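Local coordinates for exotoxin type A precursor (allele 1) (PDB 1FNU), which probably acts as a secreted superantigen toxin of the staphylococcal and streptococcal family, carried by a bacteriophage of Streptococcus pyogenes, at residues A[107-119]-A[129-141]. Numbering follows the deposited sequence.
Sequences EGNHLEIPKKIVV and LSFDIETNKKMVT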
ATOM      1  N   GLU A 107      10.203  26.513  22.730  1.00 31.52           N
ATOM      2  CA  GLU A 107      10.357  27.631  23.723  1.00 32.37           C
ATOM      3  C   GLU A 107      11.128  27.362  25.032  1.00 32.70           C
ATOM      4  O   GLU A 107      10.598  26.677  25.887  1.00 32.78           O
ATOM      5  CB  GLU A 107       8.949  28.151  24.112  1.00 32.70           C
ATOM      6  CG  GLU A 107       8.788  29.705  24.185  1.00 33.31           C
ATOM      7  CD  GLU A 107       7.319  30.109  24.428  1.00 33.55           C
ATOM      8  OE1 GLU A 107       6.795  29.804  25.533  1.00 33.75           O
ATOM      9  OE2 GLU A 107       6.686  30.698  23.505  1.00 33.89           O
ATOM     10  N   GLY A 108      12.314  27.970  25.189  1.00 33.26           N
ATOM     11  CA  GLY A 108      13.174  27.846  26.369  1.00 33.88           C
ATOM     12  C   GLY A 108      13.536  26.426  26.802  1.00 34.38           C
ATOM     13  O   GLY A 108      13.695  26.133  27.996  1.00 34.49           O
ATOM     14  N   ASN A 109      13.656  25.517  25.851  1.00 34.81           N
ATOM     15  CA  ASN A 109      13.965  24.143  26.230  1.00 35.28           C
ATOM     16  C   ASN A 109      15.392  23.840  25.907  1.00 35.70           C
ATOM     17  O   ASN A 109      15.851  22.730  26.120  1.00 35.66           O
ATOM     18  CB  ASN A 109      13.090  23.158  25.494  1.00 35.09           C
ATOM     19  CG  ASN A 109      13.293  21.781  25.981  1.00 35.04           C
ATOM     20  OD1 ASN A 109      13.114  21.507  27.172  1.00 34.88           O
ATOM     21  ND2 ASN A 109      13.669  20.884  25.087  1.00 34.90           N
ATOM     22  N   HIS A 110      16.074  24.873  25.414  1.00 36.28           N
ATOM     23  CA  HIS A 110      17.451  24.808  25.011  1.00 36.93           C
ATOM     24  C   HIS A 110      18.402  25.071  26.214  1.00 37.27           C
ATOM     25  O   HIS A 110      18.034  25.641  27.271  1.00 37.30           O
ATOM     26  CB  HIS A 110      17.670  25.796  23.849  1.00 37.09           C
ATOM     27  CG  HIS A 110      19.032  25.749  23.229  1.00 37.42           C
ATOM     28  ND1 HIS A 110      19.319  24.996  22.105  1.00 37.61           N
ATOM     29  CD2 HIS A 110      20.174  26.419  23.530  1.00 37.53           C
ATOM     30  CE1 HIS A 110      20.574  25.209  21.740  1.00 37.63           C
ATOM     31  NE2 HIS A 110      21.114  26.068  22.587  1.00 37.65           N
ATOM     32  N   LEU A 111      19.622  24.590  26.031  1.00 37.63           N
ATOM     33  CA  LEU A 111      20.685  24.657  27.017  1.00 37.99           C
ATOM     34  C   LEU A 111      21.934  25.300  26.408  1.00 38.23           C
ATOM     35  O   LEU A 111      22.348  24.919  25.282  1.00 38.31           O
ATOM     36  CB  LEU A 111      21.042  23.236  27.472  1.00 37.88           C
ATOM     37  CG  LEU A 111      20.231  22.448  28.494  1.00 37.87           C
ATOM     38  CD1 LEU A 111      20.721  20.989  28.449  1.00 37.76           C
ATOM     39  CD2 LEU A 111      20.337  23.083  29.873  1.00 37.63           C
ATOM     40  N   GLU A 112      22.546  26.247  27.140  1.00 38.53           N
ATOM     41  CA  GLU A 112      23.778  26.890  26.630  1.00 38.82           C
ATOM     42  C   GLU A 112      24.826  25.833  26.243  1.00 38.79           C
ATOM     43  O   GLU A 112      25.345  25.813  25.131  1.00 38.84           O
ATOM     44  CB  GLU A 112      24.414  27.847  27.679  1.00 39.08           C
ATOM     45  CG  GLU A 112      23.614  29.132  28.072  1.00 39.52           C
ATOM     46  CD  GLU A 112      23.217  30.092  26.882  1.00 39.68           C
ATOM     47  OE1 GLU A 112      24.064  30.389  25.998  1.00 39.89           O
ATOM     48  OE2 GLU A 112      22.051  30.573  26.875  1.00 39.75           O
ATOM     49  N   ILE A 113      25.151  24.955  27.178  1.00 38.80           N
ATOM     50  CA  ILE A 113      26.156  23.931  26.892  1.00 38.75           C
ATOM     51  C   ILE A 113      25.453  22.574  26.913  1.00 38.62           C
ATOM     52  O   ILE A 113      24.638  22.324  27.799  1.00 38.57           O
ATOM     53  CB  ILE A 113      27.205  23.860  28.019  1.00 38.77           C
ATOM     54  CG1 ILE A 113      27.461  25.248  28.604  1.00 38.87           C
ATOM     55  CG2 ILE A 113      28.502  23.227  27.465  1.00 38.84           C
ATOM     56  CD1 ILE A 113      28.247  25.228  29.949  1.00 38.70           C
ATOM     57  N   PRO A 114      25.785  21.665  25.979  1.00 38.56           N
ATOM     58  CA  PRO A 114      25.158  20.333  25.947  1.00 38.44           C
ATOM     59  C   PRO A 114      25.223  19.619  27.311  1.00 38.40           C
ATOM     60  O   PRO A 114      26.245  19.680  27.992  1.00 38.37           O
ATOM     61  CB  PRO A 114      25.988  19.603  24.875  1.00 38.46           C
ATOM     62  CG  PRO A 114      26.260  20.674  23.887  1.00 38.54           C
ATOM     63  CD  PRO A 114      26.725  21.811  24.847  1.00 38.53           C
ATOM     64  N   LYS A 115      24.146  18.951  27.714  1.00 38.28           N
ATOM     65  CA  LYS A 115      24.162  18.237  28.970  1.00 38.23           C
ATOM     66  C   LYS A 115      24.876  16.957  28.567  1.00 38.20           C
ATOM     67  O   LYS A 115      24.631  16.414  27.489  1.00 38.25           O
ATOM     68  CB  LYS A 115      22.726  17.969  29.466  1.00 38.31           C
ATOM     69  CG  LYS A 115      22.578  17.874  30.978  1.00 38.41           C
ATOM     70  CD  LYS A 115      23.258  16.620  31.518  1.00 38.43           C
ATOM     71  CE  LYS A 115      24.029  16.842  32.835  1.00 38.38           C
ATOM     72  NZ  LYS A 115      23.323  16.883  34.141  1.00 38.46           N
ATOM     73  N   LYS A 116      25.836  16.529  29.362  1.00 38.05           N
ATOM     74  CA  LYS A 116      26.542  15.321  29.026  1.00 37.90           C
ATOM     75  C   LYS A 116      25.950  14.247  29.917  1.00 37.74           C
ATOM     76  O   LYS A 116      25.798  14.429  31.115  1.00 37.63           O
ATOM     77  CB  LYS A 116      28.082  15.471  29.223  1.00 38.00           C
ATOM     78  CG  LYS A 116      28.811  16.207  28.043  1.00 38.10           C
ATOM     79  CD  LYS A 116      30.351  15.929  27.888  1.00 38.33           C
ATOM     80  CE  LYS A 116      31.250  16.640  28.955  1.00 38.45           C
ATOM     81  NZ  LYS A 116      32.727  16.179  28.953  1.00 38.58           N
ATOM     82  N   ILE A 117      25.573  13.117  29.341  1.00 37.53           N
ATOM     83  CA  ILE A 117      25.009  12.084  30.193  1.00 37.35           C
ATOM     84  C   ILE A 117      25.842  10.818  30.086  1.00 37.21           C
ATOM     85  O   ILE A 117      26.087  10.288  28.984  1.00 37.25           O
ATOM     86  CB  ILE A 117      23.535  11.825  29.814  1.00 37.35           C
ATOM     87  CG1 ILE A 117      22.769  13.166  29.845  1.00 37.34           C
ATOM     88  CG2 ILE A 117      22.939  10.778  30.717  1.00 37.25           C
ATOM     89  CD1 ILE A 117      21.319  13.017  29.500  1.00 37.40           C
ATOM     90  N   VAL A 118      26.316  10.344  31.225  1.00 36.93           N
ATOM     91  CA  VAL A 118      27.131   9.135  31.252  1.00 36.64           C
ATOM     92  C   VAL A 118      26.257   7.889  31.101  1.00 36.42           C
ATOM     93  O   VAL A 118      25.237   7.741  31.790  1.00 36.50           O
ATOM     94  CB  VAL A 118      27.982   9.115  32.542  1.00 36.60           C
ATOM     95  CG1 VAL A 118      28.260   7.701  32.993  1.00 36.55           C
ATOM     96  CG2 VAL A 118      29.277   9.901  32.261  1.00 36.55           C
ATOM     97  N   VAL A 119      26.631   7.016  30.154  1.00 36.12           N
ATOM     98  CA  VAL A 119      25.847   5.809  29.894  1.00 35.78           C
ATOM     99  C   VAL A 119      26.539   4.581  30.433  1.00 35.65           C
ATOM    100  O   VAL A 119      27.630   4.263  30.008  1.00 35.59           O
ATOM    101  CB  VAL A 119      25.568   5.647  28.347  1.00 35.73           C
ATOM    102  CG1 VAL A 119      24.828   4.362  28.073  1.00 35.49           C
ATOM    103  CG2 VAL A 119      24.768   6.850  27.823  1.00 35.55           C
ATOM    104  N   LEU A 129      31.746  -0.889  30.416  1.00 37.73           N
ATOM    105  CA  LEU A 129      31.997   0.409  29.776  1.00 37.36           C
ATOM    106  C   LEU A 129      30.999   1.504  30.016  1.00 36.95           C
ATOM    107  O   LEU A 129      29.804   1.278  30.263  1.00 36.97           O
ATOM    108  CB  LEU A 129      32.190   0.331  28.237  1.00 37.53           C
ATOM    109  CG  LEU A 129      31.139   0.564  27.113  1.00 37.68           C
ATOM    110  CD1 LEU A 129      30.161   1.688  27.474  1.00 37.66           C
ATOM    111  CD2 LEU A 129      31.837   0.955  25.769  1.00 37.62           C
ATOM    112  N   SER A 130      31.553   2.701  29.934  1.00 36.44           N
ATOM    113  CA  SER A 130      30.816   3.921  30.061  1.00 35.95           C
ATOM    114  C   SER A 130      31.270   4.792  28.942  1.00 35.59           C
ATOM    115  O   SER A 130      32.446   4.775  28.583  1.00 35.49           O
ATOM    116  CB  SER A 130      31.108   4.651  31.373  1.00 35.92           C
ATOM    117  OG  SER A 130      30.470   4.001  32.436  1.00 35.88           O
ATOM    118  N   PHE A 131      30.310   5.508  28.370  1.00 35.22           N
ATOM    119  CA  PHE A 131      30.558   6.498  27.345  1.00 34.85           C
ATOM    120  C   PHE A 131      29.517   7.588  27.632  1.00 34.72           C
ATOM    121  O   PHE A 131      28.593   7.414  28.438  1.00 34.55           O
ATOM    122  CB  PHE A 131      30.419   5.959  25.921  1.00 34.67           C
ATOM    123  CG  PHE A 131      29.077   5.375  25.590  1.00 34.50           C
ATOM    124  CD1 PHE A 131      28.744   4.075  25.970  1.00 34.34           C
ATOM    125  CD2 PHE A 131      28.151   6.124  24.867  1.00 34.46           C
ATOM    126  CE1 PHE A 131      27.515   3.509  25.643  1.00 34.22           C
ATOM    127  CE2 PHE A 131      26.889   5.559  24.528  1.00 34.32           C
ATOM    128  CZ  PHE A 131      26.577   4.268  24.911  1.00 34.26           C
ATOM    129  N   ASP A 132      29.726   8.720  26.988  1.00 34.63           N
ATOM    130  CA  ASP A 132      28.883   9.882  27.105  1.00 34.62           C
ATOM    131  C   ASP A 132      28.039  10.108  25.831  1.00 34.43           C
ATOM    132  O   ASP A 132      28.505   9.877  24.728  1.00 34.37           O
ATOM    133  CB  ASP A 132      29.738  11.170  27.251  1.00 34.87           C
ATOM    134  CG  ASP A 132      30.609  11.193  28.498  1.00 35.18           C
ATOM    135  OD1 ASP A 132      30.046  11.183  29.628  1.00 35.33           O
ATOM    136  OD2 ASP A 132      31.863  11.244  28.331  1.00 35.48           O
ATOM    137  N   ILE A 133      26.794  10.549  26.022  1.00 34.27           N
ATOM    138  CA  ILE A 133      25.969  10.990  24.893  1.00 34.15           C
ATOM    139  C   ILE A 133      25.719  12.442  25.365  1.00 34.08           C
ATOM    140  O   ILE A 133      26.097  12.814  26.490  1.00 34.00           O
ATOM    141  CB  ILE A 133      24.642  10.191  24.696  1.00 34.00           C
ATOM    142  CG1 ILE A 133      23.768  10.255  25.933  1.00 34.06           C
ATOM    143  CG2 ILE A 133      24.954   8.749  24.415  1.00 34.04           C
ATOM    144  CD1 ILE A 133      22.355   9.777  25.682  1.00 34.07           C
ATOM    145  N   GLU A 134      25.116  13.252  24.505  1.00 34.04           N
ATOM    146  CA  GLU A 134      24.878  14.672  24.780  1.00 33.95           C
ATOM    147  C   GLU A 134      23.605  15.112  24.139  1.00 33.66           C
ATOM    148  O   GLU A 134      23.307  14.651  23.057  1.00 33.59           O
ATOM    149  CB  GLU A 134      25.879  15.559  24.075  1.00 34.22           C
ATOM    150  CG  GLU A 134      27.266  15.600  24.487  1.00 34.60           C
ATOM    151  CD  GLU A 134      27.939  16.712  23.677  1.00 34.91           C
ATOM    152  OE1 GLU A 134      28.107  16.554  22.447  1.00 35.01           O
ATOM    153  OE2 GLU A 134      28.242  17.785  24.261  1.00 35.19           O
ATOM    154  N   THR A 135      22.928  16.062  24.776  1.00 33.39           N
ATOM    155  CA  THR A 135      21.716  16.669  24.237  1.00 33.19           C
ATOM    156  C   THR A 135      21.729  18.173  24.532  1.00 33.20           C
ATOM    157  O   THR A 135      22.322  18.608  25.522  1.00 33.26           O
ATOM    158  CB  THR A 135      20.433  16.074  24.836  1.00 33.12           C
ATOM    159  OG1 THR A 135      19.322  16.774  24.308  1.00 32.94           O
ATOM    160  CG2 THR A 135      20.381  16.196  26.373  1.00 32.96           C
ATOM    161  N   ASN A 136      21.074  18.946  23.668  1.00 33.11           N
ATOM    162  CA  ASN A 136      20.952  20.397  23.795  1.00 32.98           C
ATOM    163  C   ASN A 136      19.617  20.752  24.452  1.00 32.60           C
ATOM    164  O   ASN A 136      19.348  21.924  24.688  1.00 32.68           O
ATOM    165  CB  ASN A 136      20.997  21.085  22.419  1.00 33.33           C
ATOM    166  CG  ASN A 136      22.274  20.769  21.609  1.00 33.67           C
ATOM    167  OD1 ASN A 136      23.383  20.780  22.132  1.00 33.95           O
ATOM    168  ND2 ASN A 136      22.109  20.518  20.316  1.00 33.94           N
ATOM    169  N   LYS A 137      18.803  19.756  24.767  1.00 31.98           N
ATOM    170  CA  LYS A 137      17.497  19.974  25.389  1.00 31.49           C
ATOM    171  C   LYS A 137      17.360  19.708  26.886  1.00 31.23           C
ATOM    172  O   LYS A 137      17.885  18.723  27.434  1.00 31.23           O
ATOM    173  CB  LYS A 137      16.421  19.118  24.686  1.00 31.33           C
ATOM    174  CG  LYS A 137      16.250  19.375  23.180  1.00 31.14           C
ATOM    175  CD  LYS A 137      15.130  18.448  22.578  1.00 30.81           C
ATOM    176  CE  LYS A 137      15.064  18.558  21.067  1.00 30.49           C
ATOM    177  NZ  LYS A 137      16.252  17.898  20.425  1.00 30.28           N
ATOM    178  N   LYS A 138      16.603  20.583  27.547  1.00 30.86           N
ATOM    179  CA  LYS A 138      16.326  20.458  28.974  1.00 30.45           C
ATOM    180  C   LYS A 138      15.445  19.222  29.177  1.00 30.00           C
ATOM    181  O   LYS A 138      15.705  18.387  30.053  1.00 29.80           O
ATOM    182  CB  LYS A 138      15.607  21.715  29.474  1.00 30.66           C
ATOM    183  CG  LYS A 138      16.495  23.023  29.354  1.00 30.94           C
ATOM    184  CD  LYS A 138      15.679  24.321  29.652  1.00 31.22           C
ATOM    185  CE  LYS A 138      16.450  25.651  29.565  1.00 31.49           C
ATOM    186  NZ  LYS A 138      15.450  26.679  30.089  1.00 31.81           N
ATOM    187  N   MET A 139      14.370  19.156  28.390  1.00 29.44           N
ATOM    188  CA  MET A 139      13.475  18.016  28.406  1.00 28.81           C
ATOM    189  C   MET A 139      13.676  17.346  27.018  1.00 28.24           C
ATOM    190  O   MET A 139      13.340  17.907  25.936  1.00 28.22           O
ATOM    191  CB  MET A 139      12.000  18.423  28.623  1.00 29.26           C
ATOM    192  CG  MET A 139      11.618  19.018  29.983  1.00 29.69           C
ATOM    193  SD  MET A 139      11.852  18.103  31.572  1.00 30.66           S
ATOM    194  CE  MET A 139      10.851  16.592  31.579  1.00 30.09           C
ATOM    195  N   VAL A 140      14.242  16.150  27.057  1.00 27.31           N
ATOM    196  CA  VAL A 140      14.559  15.438  25.818  1.00 26.38           C
ATOM    197  C   VAL A 140      13.754  14.175  25.700  1.00 25.69           C
ATOM    198  O   VAL A 140      13.449  13.558  26.731  1.00 25.56           O
ATOM    199  CB  VAL A 140      15.998  15.031  25.862  1.00 26.38           C
ATOM    200  CG1 VAL A 140      16.811  16.241  25.973  1.00 26.47           C
ATOM    201  CG2 VAL A 140      16.264  14.241  27.078  1.00 26.27           C
ATOM    202  N   THR A 141      13.381  13.768  24.490  1.00 24.78           N
ATOM    203  CA  THR A 141      12.651  12.505  24.440  1.00 24.06           C
ATOM    204  C   THR A 141      13.611  11.359  24.703  1.00 23.53           C
ATOM    205  O   THR A 141      14.774  11.475  24.451  1.00 23.33           O
ATOM    206  CB  THR A 141      11.935  12.207  23.072  1.00 23.97           C
ATOM    207  OG1 THR A 141      12.907  11.928  22.072  1.00 23.85           O
ATOM    208  CG2 THR A 141      11.060  13.402  22.638  1.00 23.83           C
TER
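Asn109 grips the backbone of Met139 at both ends of its amide, just off the antiparallel beta hairpin of strands 110-123 and 126-135 at the edge of the beta-grasp domain's mixed sheet: OD1 accepts from Met139 N at 2.9 Å, and ND2 gives a bond to Met139 O at 3.1 Å. With CG anti to the backbone N (chi1 -174°), the amide swings across to strand 139-141, while the main-chain Asn109 O takes Lys138 N at 2.7 Å, nearly straight at 169°. The extended Lys138 chain runs back past Asn109 to put NZ 2.8 Å from Gly108 O, above the carbonyl plane. The chain turns a corner at 112-113 and again at 136; between residues 114-119 and 129-135, backbone bonds pair Lys115 with Thr135, Ile117 with Ile133 and Val119 with Phe131, where Val119 N meets Phe131 O at 2.6 Å and the return bond is weak. Thr135 OG1 accepts from Lys137 N in an ST turn and also bonds Glu144 of helix 142-157. That helix and strand 212-219 pack against the buried face carrying Ile117, Val119, Phe131 and Ile133; Lys116, Asp132 and Glu134 line the exposed face. On the buried side, Val119 lays CB over one face of the Phe131 ring, 3.9 Å from its centroid, and CG1 reaches Phe131 CZ at 3.6 Å.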